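Local coordinates for invasion protein InvA (Salmonella enterica, PDB 2X49) that takes part in invasion of the intestinal epithelium as an export apparatus protein of the type III secretion system, this chain being its C-terminal domain, at residues 58-63 with 68-73; 166-171 with 196-201; 81-86 with 103-108. One frame throughout, in Å; residues are numbered along the deposited sequence.

Contact 1: residues 58-63 with 68-73; sequences SIVLLI and VEQFTV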
loop_
_atom_site.group_PDB
_atom_site.type_symbol
_atom_site.label_atom_id
_atom_site.label_comp_id
_atom_site.label_asym_id
_atom_site.label_seq_id
_atom_site.Cartn_x
_atom_site.Cartn_y
_atom_site.Cartn_z
ATOM N N SER A 58 -14.844 -7.048 14.573
ATOM C CA SER A 58 -13.354 -6.976 14.695
ATOM C C SER A 58 -12.660 -8.174 14.077
ATOM O O SER A 58 -13.130 -9.306 14.169
ATOM C CB SER A 58 -12.964 -6.874 16.195
ATOM O OG SER A 58 -13.517 -5.729 16.810
ATOM N N ILE A 59 -11.482 -7.929 13.518
ATOM C CA ILE A 59 -10.617 -8.979 12.918
ATOM C C ILE A 59 -9.187 -8.690 13.299
ATOM O O ILE A 59 -8.808 -7.543 13.341
ATOM C CB ILE A 59 -10.705 -8.994 11.349
ATOM C CG1 ILE A 59 -12.150 -9.303 10.871
ATOM C CG2 ILE A 59 -9.721 -9.990 10.770
ATOM C CD1 ILE A 59 -12.499 -10.758 10.810
ATOM N N VAL A 60 -8.436 -9.711 13.673
ATOM C CA VAL A 60 -6.983 -9.579 13.874
ATOM C C VAL A 60 -6.161 -10.403 12.917
ATOM O O VAL A 60 -6.377 -11.586 12.653
ATOM C CB VAL A 60 -6.574 -10.008 15.322
ATOM C CG1 VAL A 60 -5.074 -9.633 15.676
ATOM C CG2 VAL A 60 -7.484 -9.386 16.349
ATOM N N LEU A 61 -5.151 -9.738 12.387
ATOM C CA LEU A 61 -4.190 -10.397 11.507
ATOM C C LEU A 61 -2.933 -10.733 12.278
ATOM O O LEU A 61 -2.291 -9.863 12.836
ATOM C CB LEU A 61 -3.876 -9.481 10.282
ATOM C CG LEU A 61 -2.691 -9.957 9.423
ATOM C CD1 LEU A 61 -3.026 -11.252 8.720
ATOM C CD2 LEU A 61 -2.284 -8.832 8.455
ATOM N N LEU A 62 -2.570 -12.010 12.245
ATOM C CA LEU A 62 -1.303 -12.512 12.777
ATOM C C LEU A 62 -0.410 -12.968 11.630
ATOM O O LEU A 62 -0.789 -13.683 10.703
ATOM C CB LEU A 62 -1.468 -13.716 13.712
ATOM C CG LEU A 62 -2.500 -13.642 14.794
ATOM C CD1 LEU A 62 -2.394 -14.924 15.653
ATOM C CD2 LEU A 62 -2.331 -12.355 15.590
ATOM N N ILE A 63 0.809 -12.472 11.709
ATOM C CA ILE A 63 1.902 -12.930 10.860
ATOM C C ILE A 63 2.968 -13.511 11.785
ATOM O O ILE A 63 3.401 -12.918 12.779
ATOM C CB ILE A 63 2.470 -11.776 9.956
ATOM C CG1 ILE A 63 1.377 -11.113 9.123
ATOM C CG2 ILE A 63 3.672 -12.306 9.084
ATOM C CD1 ILE A 63 1.863 -9.836 8.293
ATOM N N VAL A 68 -0.281 -8.385 14.302
ATOM C CA VAL A 68 0.249 -7.292 13.447
ATOM C C VAL A 68 -0.684 -6.091 13.410
ATOM O O VAL A 68 -0.295 -4.927 13.548
ATOM C CB VAL A 68 0.503 -7.810 12.032
ATOM C CG1 VAL A 68 0.589 -6.684 11.030
ATOM C CG2 VAL A 68 1.808 -8.656 12.037
ATOM N N GLU A 69 -1.947 -6.407 13.237
ATOM C CA GLU A 69 -2.995 -5.366 13.217
ATOM C C GLU A 69 -4.337 -5.907 13.593
ATOM O O GLU A 69 -4.673 -7.028 13.268
ATOM C CB GLU A 69 -3.129 -4.797 11.793
ATOM C CG GLU A 69 -2.331 -3.541 11.499
ATOM C CD GLU A 69 -2.690 -2.396 12.412
ATOM O OE1 GLU A 69 -3.840 -2.373 12.906
ATOM O OE2 GLU A 69 -1.823 -1.524 12.644
ATOM N N GLN A 70 -5.103 -5.066 14.246
ATOM C CA GLN A 70 -6.517 -5.358 14.507
ATOM C C GLN A 70 -7.320 -4.345 13.707
ATOM O O GLN A 70 -7.124 -3.107 13.840
ATOM C CB GLN A 70 -6.847 -5.271 16.003
ATOM C CG GLN A 70 -8.306 -5.664 16.354
ATOM C CD GLN A 70 -8.534 -5.944 17.858
ATOM O OE1 GLN A 70 -7.644 -6.430 18.566
ATOM N NE2 GLN A 70 -9.741 -5.670 18.330
ATOM N N PHE A 71 -8.247 -4.899 12.934
ATOM C CA PHE A 71 -9.136 -4.148 12.043
ATOM C C PHE A 71 -10.557 -4.126 12.589
ATOM O O PHE A 71 -11.060 -5.073 13.159
ATOM C CB PHE A 71 -9.195 -4.786 10.639
ATOM C CG PHE A 71 -7.847 -4.985 9.970
ATOM C CD1 PHE A 71 -7.328 -4.017 9.111
ATOM C CD2 PHE A 71 -7.098 -6.103 10.192
ATOM C CE1 PHE A 71 -6.122 -4.169 8.429
ATOM C CE2 PHE A 71 -5.854 -6.265 9.557
ATOM C CZ PHE A 71 -5.340 -5.282 8.707
ATOM N N THR A 72 -11.216 -3.021 12.367
ATOM C CA THR A 72 -12.651 -2.909 12.620
ATOM C C THR A 72 -13.392 -2.858 11.285
ATOM O O THR A 72 -13.108 -2.025 10.461
ATOM C CB THR A 72 -12.909 -1.622 13.392
ATOM O OG1 THR A 72 -12.215 -1.701 14.656
ATOM C CG2 THR A 72 -14.403 -1.304 13.563
ATOM N N VAL A 73 -14.264 -3.829 11.076
ATOM C CA VAL A 73 -15.055 -3.953 9.882
ATOM C C VAL A 73 -16.511 -4.097 10.314
ATOM O O VAL A 73 -16.830 -5.065 10.970
ATOM C CB VAL A 73 -14.652 -5.215 9.056
ATOM C CG1 VAL A 73 -15.589 -5.424 7.831
ATOM C CG2 VAL A 73 -13.204 -5.153 8.605
#
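L61 meets F71 at the rim of the aromatic ring: its CB lies in the ring plane, 3.8 Å from F71 CE2. The ring can present its edge there because its CG stands beside the backbone N and anti to the carbonyl carbon (chi1 -54°), which swings it along the strand toward the diagonally placed leucine. On the other face of the sheet, Q70 lies beside V60. With CG anti to the backbone N (chi1 -176°) and the chain extended beyond it, the glutamine crosses V60 obliquely, and its OE1 comes to 3.7 Å from V60 CG2. Its amide carries on toward S58, whose CB is 4.0 Å from Q70 NE2, while the serine hydroxyl is hydrogen-bonded to D55.

The framework is an antiparallel beta hairpin, strands 58-63 and 66-72, with I59-F71 as a hydrogen-bonded pair and V60-Q70 as a non-hydrogen-bonded one. Alternation along the strands therefore puts I59, L61, E69 and F71 on one face and S58, V60, Q70 and T72 on the other. F71 N donates to I59 O at 2.7 Å. Near the turn, V68 and E69 both oppose L61 in a classic beta bulge, where L61 O takes a bond from V68 N at 2.9 Å and a weak one from E69 N. V68 then packs against I63, its CG2 touching the isoleucine's CB at 3.8 Å.

The residue types follow their surroundings. L61 and F71, apolar and buried, press on T136 of helix 125-139, and F71 also on C132; the F71 side chain lies about 3 Å from a bound mercury ion. V60 is buried against L13 of the adjacent inner strand 10-14, whereas Q70, on the outermost strand, is exposed and can afford a polar end.

Contact 2: residues 166-171 with 196-201; sequences KEVLRH and LIMEAL
V168 reaches from helix 162-169 across to M198 and L201 of helix 194-204, a small apolar helix-to-helix contact within the run of helices that packs together here. The two methyls of the valine divide the work. CG1, anti to the backbone N (chi1 173°), meets the M198 sulfur SD at 4.0 Å and L201 CB at 4.1 Å. CG2 instead rests on the backbone of the opposite helix, 3.3 Å from M198 O. A short, branched side chain suits this place, since it can touch a side chain and a main-chain carbonyl at once while the helices stay close: the CA atoms of V168 and L201 are 6.3 Å apart.

The next shell is apolar too. I177 of helix 174-185 touches both V168 and M198. L154 and L157 of helix 147-158 also pack on the methionine, whose unbranched chain, bent at chi2 (-69°) and chi3, crosses V168 at about a right angle. L201 is backed by L214 and I218 of helix 211-221. At the margin, E167 OE2 receives a weak hydrogen bond from H171 NE2. In the backbone around the end of that helix, V168 O accepts from H171 N at 3.0 Å.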
loop_
_atom_site.group_PDB
_atom_site.type_symbol
_atom_site.label_atom_id
_atom_site.label_comp_id
_atom_site.label_asym_id
_atom_site.label_seq_id
_atom_site.Cartn_x
_atom_site.Cartn_y
_atom_site.Cartn_z
ATOM N N LYS A 166 18.139 -13.163 -20.254
ATOM C CA LYS A 166 19.595 -13.316 -20.459
ATOM C C LYS A 166 20.286 -11.990 -20.176
ATOM O O LYS A 166 21.298 -11.912 -19.473
ATOM C CB LYS A 166 19.940 -13.761 -21.882
ATOM C CG LYS A 166 19.789 -15.240 -22.067
ATOM C CD LYS A 166 20.236 -15.704 -23.436
ATOM C CE LYS A 166 21.684 -15.329 -23.665
ATOM N NZ LYS A 166 22.537 -15.814 -22.549
ATOM N N GLU A 167 19.716 -10.936 -20.742
ATOM C CA GLU A 167 20.356 -9.604 -20.676
ATOM C C GLU A 167 20.321 -9.037 -19.279
ATOM O O GLU A 167 21.264 -8.429 -18.765
ATOM C CB GLU A 167 19.704 -8.624 -21.655
ATOM C CG GLU A 167 20.372 -7.235 -21.713
ATOM C CD GLU A 167 21.882 -7.215 -22.072
ATOM O OE1 GLU A 167 22.423 -8.195 -22.634
ATOM O OE2 GLU A 167 22.522 -6.162 -21.796
ATOM N N VAL A 168 19.181 -9.201 -18.642
ATOM C CA VAL A 168 18.992 -8.687 -17.289
ATOM C C VAL A 168 19.985 -9.314 -16.336
ATOM O O VAL A 168 20.605 -8.613 -15.521
ATOM C CB VAL A 168 17.558 -8.869 -16.795
ATOM C CG1 VAL A 168 17.469 -8.475 -15.313
ATOM C CG2 VAL A 168 16.654 -7.954 -17.618
ATOM N N LEU A 169 20.182 -10.607 -16.504
ATOM C CA LEU A 169 20.955 -11.385 -15.532
ATOM C C LEU A 169 22.450 -11.101 -15.683
ATOM O O LEU A 169 23.281 -11.513 -14.843
ATOM C CB LEU A 169 20.672 -12.873 -15.647
ATOM C CG LEU A 169 19.397 -13.312 -14.948
ATOM C CD1 LEU A 169 19.179 -14.811 -15.159
ATOM C CD2 LEU A 169 19.389 -12.894 -13.462
ATOM N N ARG A 170 22.788 -10.489 -16.806
ATOM C CA ARG A 170 24.175 -10.108 -17.064
ATOM C C ARG A 170 24.569 -8.914 -16.227
ATOM O O ARG A 170 25.748 -8.619 -16.059
ATOM C CB ARG A 170 24.396 -9.768 -18.524
ATOM C CG ARG A 170 24.698 -10.954 -19.352
ATOM C CD ARG A 170 25.041 -10.536 -20.784
ATOM N NE ARG A 170 26.405 -10.105 -20.969
ATOM C CZ ARG A 170 26.808 -8.911 -21.380
ATOM N NH1 ARG A 170 25.955 -7.939 -21.645
ATOM N NH2 ARG A 170 28.112 -8.712 -21.538
ATOM N N HIS A 171 23.561 -8.208 -15.748
ATOM C CA HIS A 171 23.713 -6.900 -15.065
ATOM C C HIS A 171 23.190 -6.810 -13.631
ATOM O O HIS A 171 23.479 -5.869 -12.900
ATOM C CB HIS A 171 23.142 -5.748 -15.920
ATOM C CG HIS A 171 23.845 -5.608 -17.218
ATOM N ND1 HIS A 171 25.106 -5.059 -17.306
ATOM C CD2 HIS A 171 23.514 -5.998 -18.477
ATOM C CE1 HIS A 171 25.520 -5.121 -18.561
ATOM N NE2 HIS A 171 24.567 -5.658 -19.297
ATOM N N LEU A 196 7.617 -5.803 -18.165
ATOM C CA LEU A 196 7.983 -4.357 -18.146
ATOM C C LEU A 196 9.040 -4.027 -17.098
ATOM O O LEU A 196 9.934 -3.184 -17.278
ATOM C CB LEU A 196 6.751 -3.484 -18.000
ATOM C CG LEU A 196 5.924 -3.493 -19.284
ATOM C CD1 LEU A 196 4.806 -2.424 -19.197
ATOM C CD2 LEU A 196 6.774 -3.311 -20.555
ATOM N N ILE A 197 8.981 -4.715 -15.983
ATOM C CA ILE A 197 9.899 -4.494 -14.940
ATOM C C ILE A 197 11.272 -4.919 -15.445
ATOM O O ILE A 197 12.261 -4.249 -15.195
ATOM C CB ILE A 197 9.532 -5.198 -13.636
ATOM C CG1 ILE A 197 8.313 -4.505 -13.038
ATOM C CG2 ILE A 197 10.640 -5.133 -12.616
ATOM C CD1 ILE A 197 7.695 -5.302 -11.908
ATOM N N MET A 198 11.302 -6.066 -16.069
ATOM C CA MET A 198 12.569 -6.623 -16.624
ATOM C C MET A 198 13.133 -5.740 -17.706
ATOM O O MET A 198 14.363 -5.553 -17.790
ATOM C CB MET A 198 12.421 -8.068 -17.052
ATOM C CG MET A 198 12.152 -9.022 -15.933
ATOM S SD MET A 198 13.580 -9.203 -14.861
ATOM C CE MET A 198 12.929 -8.551 -13.344
ATOM N N GLU A 199 12.273 -5.191 -18.542
ATOM C CA GLU A 199 12.768 -4.271 -19.593
ATOM C C GLU A 199 13.443 -3.055 -18.922
ATOM O O GLU A 199 14.480 -2.547 -19.367
ATOM C CB GLU A 199 11.662 -3.811 -20.545
ATOM C CG GLU A 199 11.241 -4.879 -21.483
ATOM C CD GLU A 199 10.022 -4.488 -22.329
ATOM O OE1 GLU A 199 9.379 -3.453 -21.986
ATOM O OE2 GLU A 199 9.713 -5.212 -23.308
ATOM N N ALA A 200 12.864 -2.614 -17.825
ATOM C CA ALA A 200 13.416 -1.446 -17.108
ATOM C C ALA A 200 14.704 -1.777 -16.385
ATOM O O ALA A 200 15.648 -0.985 -16.363
ATOM C CB ALA A 200 12.361 -0.823 -16.125
ATOM N N LEU A 201 14.813 -3.005 -15.942
ATOM C CA LEU A 201 16.069 -3.457 -15.314
ATOM C C LEU A 201 17.157 -3.565 -16.367
ATOM O O LEU A 201 18.323 -3.228 -16.098
ATOM C CB LEU A 201 15.909 -4.768 -14.586
ATOM C CG LEU A 201 15.209 -4.664 -13.245
ATOM C CD1 LEU A 201 14.710 -6.045 -12.769
ATOM C CD2 LEU A 201 16.155 -4.085 -12.266
#

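Contact 3: residues 81-86 with 103-108; sequences VNYSDE and QYFWVT
Y83, in the loop that follows strand 78-80, stacks on F105 of strand 102-107, one of the inner strands of a four-stranded antiparallel sheet. The rings form an offset stack, their planes only 4° apart and their centroids separated by 3.7 Å. F105 CD1 lies above the middle of the tyrosine ring, and Y83 CD2 in turn sits over the middle of the phenylalanine ring. Although the planes are nearly parallel, the side chains cross at about a right angle. This lets F105 CB also come over the Y83 face as a CH-pi contact, 4.0 Å from the Y83 ring centroid. Y83 brings its ring to this place with CG anti to the backbone N (chi1 -173°). Flat, apolar faces suit both positions, since both residues are buried.

Just beyond, S84 OG accepts a weak capping bond of 3.4 Å from E86 N, where the loop leads toward a helix, and the same hydroxyl is hydrogen-bonded to Y120 OH. Around the stack, P94 touches Y83, and I96 of strand 95-99 packs on F105, whose backbone pairs with V80 of strand 78-80. Y104 and W106, which alternate with F105 along its strand, turn away from the loop and pack on E128 of helix 125-139.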
loop_
_atom_site.group_PDB
_atom_site.type_symbol
_atom_site.label_atom_id
_atom_site.label_comp_id
_atom_site.label_asym_id
_atom_site.label_seq_id
_atom_site.Cartn_x
_atom_site.Cartn_y
_atom_site.Cartn_z
ATOM N N VAL A 81 -16.278 6.195 1.672
ATOM C CA VAL A 81 -14.815 6.367 1.356
ATOM C C VAL A 81 -14.373 7.819 1.361
ATOM O O VAL A 81 -13.355 8.168 1.948
ATOM C CB VAL A 81 -14.416 5.648 0.037
ATOM C CG1 VAL A 81 -12.918 5.860 -0.344
ATOM C CG2 VAL A 81 -14.739 4.112 0.102
ATOM N N ASN A 82 -15.160 8.666 0.726
ATOM C CA ASN A 82 -14.887 10.111 0.630
ATOM C C ASN A 82 -15.803 10.930 1.536
ATOM O O ASN A 82 -16.354 11.960 1.176
ATOM C CB ASN A 82 -14.922 10.606 -0.824
ATOM C CG ASN A 82 -16.289 10.459 -1.467
ATOM O OD1 ASN A 82 -17.120 9.721 -0.970
ATOM N ND2 ASN A 82 -16.521 11.154 -2.584
ATOM N N TYR A 83 -15.892 10.462 2.764
ATOM C CA TYR A 83 -16.684 11.166 3.807
ATOM C C TYR A 83 -16.323 12.647 3.971
ATOM O O TYR A 83 -15.178 13.072 3.812
ATOM C CB TYR A 83 -16.474 10.480 5.158
ATOM C CG TYR A 83 -17.358 11.019 6.254
ATOM C CD1 TYR A 83 -18.662 10.584 6.404
ATOM C CD2 TYR A 83 -16.881 11.975 7.143
ATOM C CE1 TYR A 83 -19.487 11.096 7.409
ATOM C CE2 TYR A 83 -17.698 12.489 8.181
ATOM C CZ TYR A 83 -18.997 12.046 8.300
ATOM O OH TYR A 83 -19.774 12.575 9.322
ATOM N N SER A 84 -17.357 13.424 4.240
ATOM C CA SER A 84 -17.230 14.765 4.810
ATOM C C SER A 84 -18.302 15.050 5.851
ATOM O O SER A 84 -19.328 14.374 5.940
ATOM C CB SER A 84 -17.263 15.835 3.749
ATOM O OG SER A 84 -18.585 16.163 3.371
ATOM N N ASP A 85 -17.978 16.058 6.632
ATOM C CA ASP A 85 -18.746 16.456 7.842
ATOM C C ASP A 85 -20.125 16.913 7.429
ATOM O O ASP A 85 -21.065 17.005 8.224
ATOM C CB ASP A 85 -18.059 17.586 8.611
ATOM C CG ASP A 85 -17.015 17.071 9.576
ATOM O OD1 ASP A 85 -17.159 15.928 10.061
ATOM O OD2 ASP A 85 -16.073 17.838 9.871
ATOM N N GLU A 86 -20.215 17.210 6.148
ATOM C CA GLU A 86 -21.486 17.608 5.563
ATOM C C GLU A 86 -22.555 16.543 5.828
ATOM O O GLU A 86 -23.763 16.825 5.926
ATOM C CB GLU A 86 -21.344 17.973 4.064
ATOM C CG GLU A 86 -22.426 17.455 3.138
ATOM C CD GLU A 86 -22.219 17.843 1.653
ATOM O OE1 GLU A 86 -22.204 16.891 0.826
ATOM O OE2 GLU A 86 -22.085 19.068 1.300
ATOM N N GLN A 103 -9.433 8.053 10.186
ATOM C CA GLN A 103 -10.832 7.829 10.570
ATOM C C GLN A 103 -11.584 7.122 9.459
ATOM O O GLN A 103 -11.320 7.298 8.263
ATOM C CB GLN A 103 -11.525 9.135 10.940
ATOM C CG GLN A 103 -11.254 9.692 12.363
ATOM C CD GLN A 103 -12.051 10.962 12.644
ATOM O OE1 GLN A 103 -13.207 10.811 13.306
ATOM N NE2 GLN A 103 -11.660 12.065 12.225
ATOM N N TYR A 104 -12.492 6.274 9.912
ATOM C CA TYR A 104 -13.362 5.470 9.019
ATOM C C TYR A 104 -14.813 5.670 9.396
ATOM O O TYR A 104 -15.168 5.561 10.549
ATOM C CB TYR A 104 -13.007 3.994 9.117
ATOM C CG TYR A 104 -11.562 3.716 8.827
ATOM C CD1 TYR A 104 -11.151 3.361 7.576
ATOM C CD2 TYR A 104 -10.604 3.800 9.837
ATOM C CE1 TYR A 104 -9.828 3.132 7.319
ATOM C CE2 TYR A 104 -9.266 3.578 9.578
ATOM C CZ TYR A 104 -8.895 3.217 8.308
ATOM O OH TYR A 104 -7.603 2.936 7.928
ATOM N N PHE A 105 -15.633 5.918 8.383
ATOM C CA PHE A 105 -17.031 6.288 8.564
ATOM C C PHE A 105 -17.931 5.284 7.881
ATOM O O PHE A 105 -17.807 4.980 6.694
ATOM C CB PHE A 105 -17.259 7.703 8.001
ATOM C CG PHE A 105 -16.483 8.771 8.742
ATOM C CD1 PHE A 105 -17.020 9.410 9.844
ATOM C CD2 PHE A 105 -15.204 9.103 8.342
ATOM C CE1 PHE A 105 -16.280 10.355 10.541
ATOM C CE2 PHE A 105 -14.474 10.081 9.025
ATOM C CZ PHE A 105 -14.987 10.659 10.120
ATOM N N TRP A 106 -18.840 4.785 8.682
ATOM C CA TRP A 106 -19.768 3.741 8.223
ATOM C C TRP A 106 -21.224 4.237 8.428
ATOM O O TRP A 106 -21.588 4.852 9.452
ATOM C CB TRP A 106 -19.558 2.426 8.972
ATOM C CG TRP A 106 -18.162 1.809 8.876
ATOM C CD1 TRP A 106 -17.026 2.226 9.554
ATOM C CD2 TRP A 106 -17.786 0.703 8.096
ATOM N NE1 TRP A 106 -16.013 1.411 9.240
ATOM C CE2 TRP A 106 -16.422 0.469 8.329
ATOM C CE3 TRP A 106 -18.475 -0.150 7.234
ATOM C CZ2 TRP A 106 -15.721 -0.585 7.719
ATOM C CZ3 TRP A 106 -17.801 -1.161 6.628
ATOM C CH2 TRP A 106 -16.423 -1.408 6.872
ATOM N N VAL A 107 -22.058 3.861 7.452
ATOM C CA VAL A 107 -23.469 4.207 7.461
ATOM C C VAL A 107 -24.332 2.988 7.119
ATOM O O VAL A 107 -23.877 1.950 6.634
ATOM C CB VAL A 107 -23.795 5.376 6.492
ATOM C CG1 VAL A 107 -23.015 6.626 6.879
ATOM C CG2 VAL A 107 -23.536 4.991 5.079
ATOM N N THR A 108 -25.610 3.170 7.368
ATOM C CA THR A 108 -26.545 2.123 6.973
ATOM C C THR A 108 -26.652 2.006 5.475
ATOM O O THR A 108 -26.341 2.929 4.713
ATOM C CB THR A 108 -27.977 2.310 7.589
ATOM O OG1 THR A 108 -28.608 3.472 7.007
ATOM C CG2 THR A 108 -27.921 2.420 9.128
#

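Overall arrangement
Contacts 1 and 3 are neighbours, their centres 21 Å apart, and they meet where W106 CZ2 comes to 4.1 Å from T72 O. Helix 125-139 serves both, bearing on L61, F71 and V73 of contact 1 and on Y104 and W106 of contact 3. Contact 2 stands apart in the helical part of the domain, with centres 38 Å from contact 1 and 45 Å from contact 3, on the opposite side of the chain's centre from each. A calcium ion lies about 9 Å from the Y83 side chain, and a mercury ion about 13 Å from that of F105. N93 and E111 form a calcium site, and E111 OE1 also accepts from T108 N.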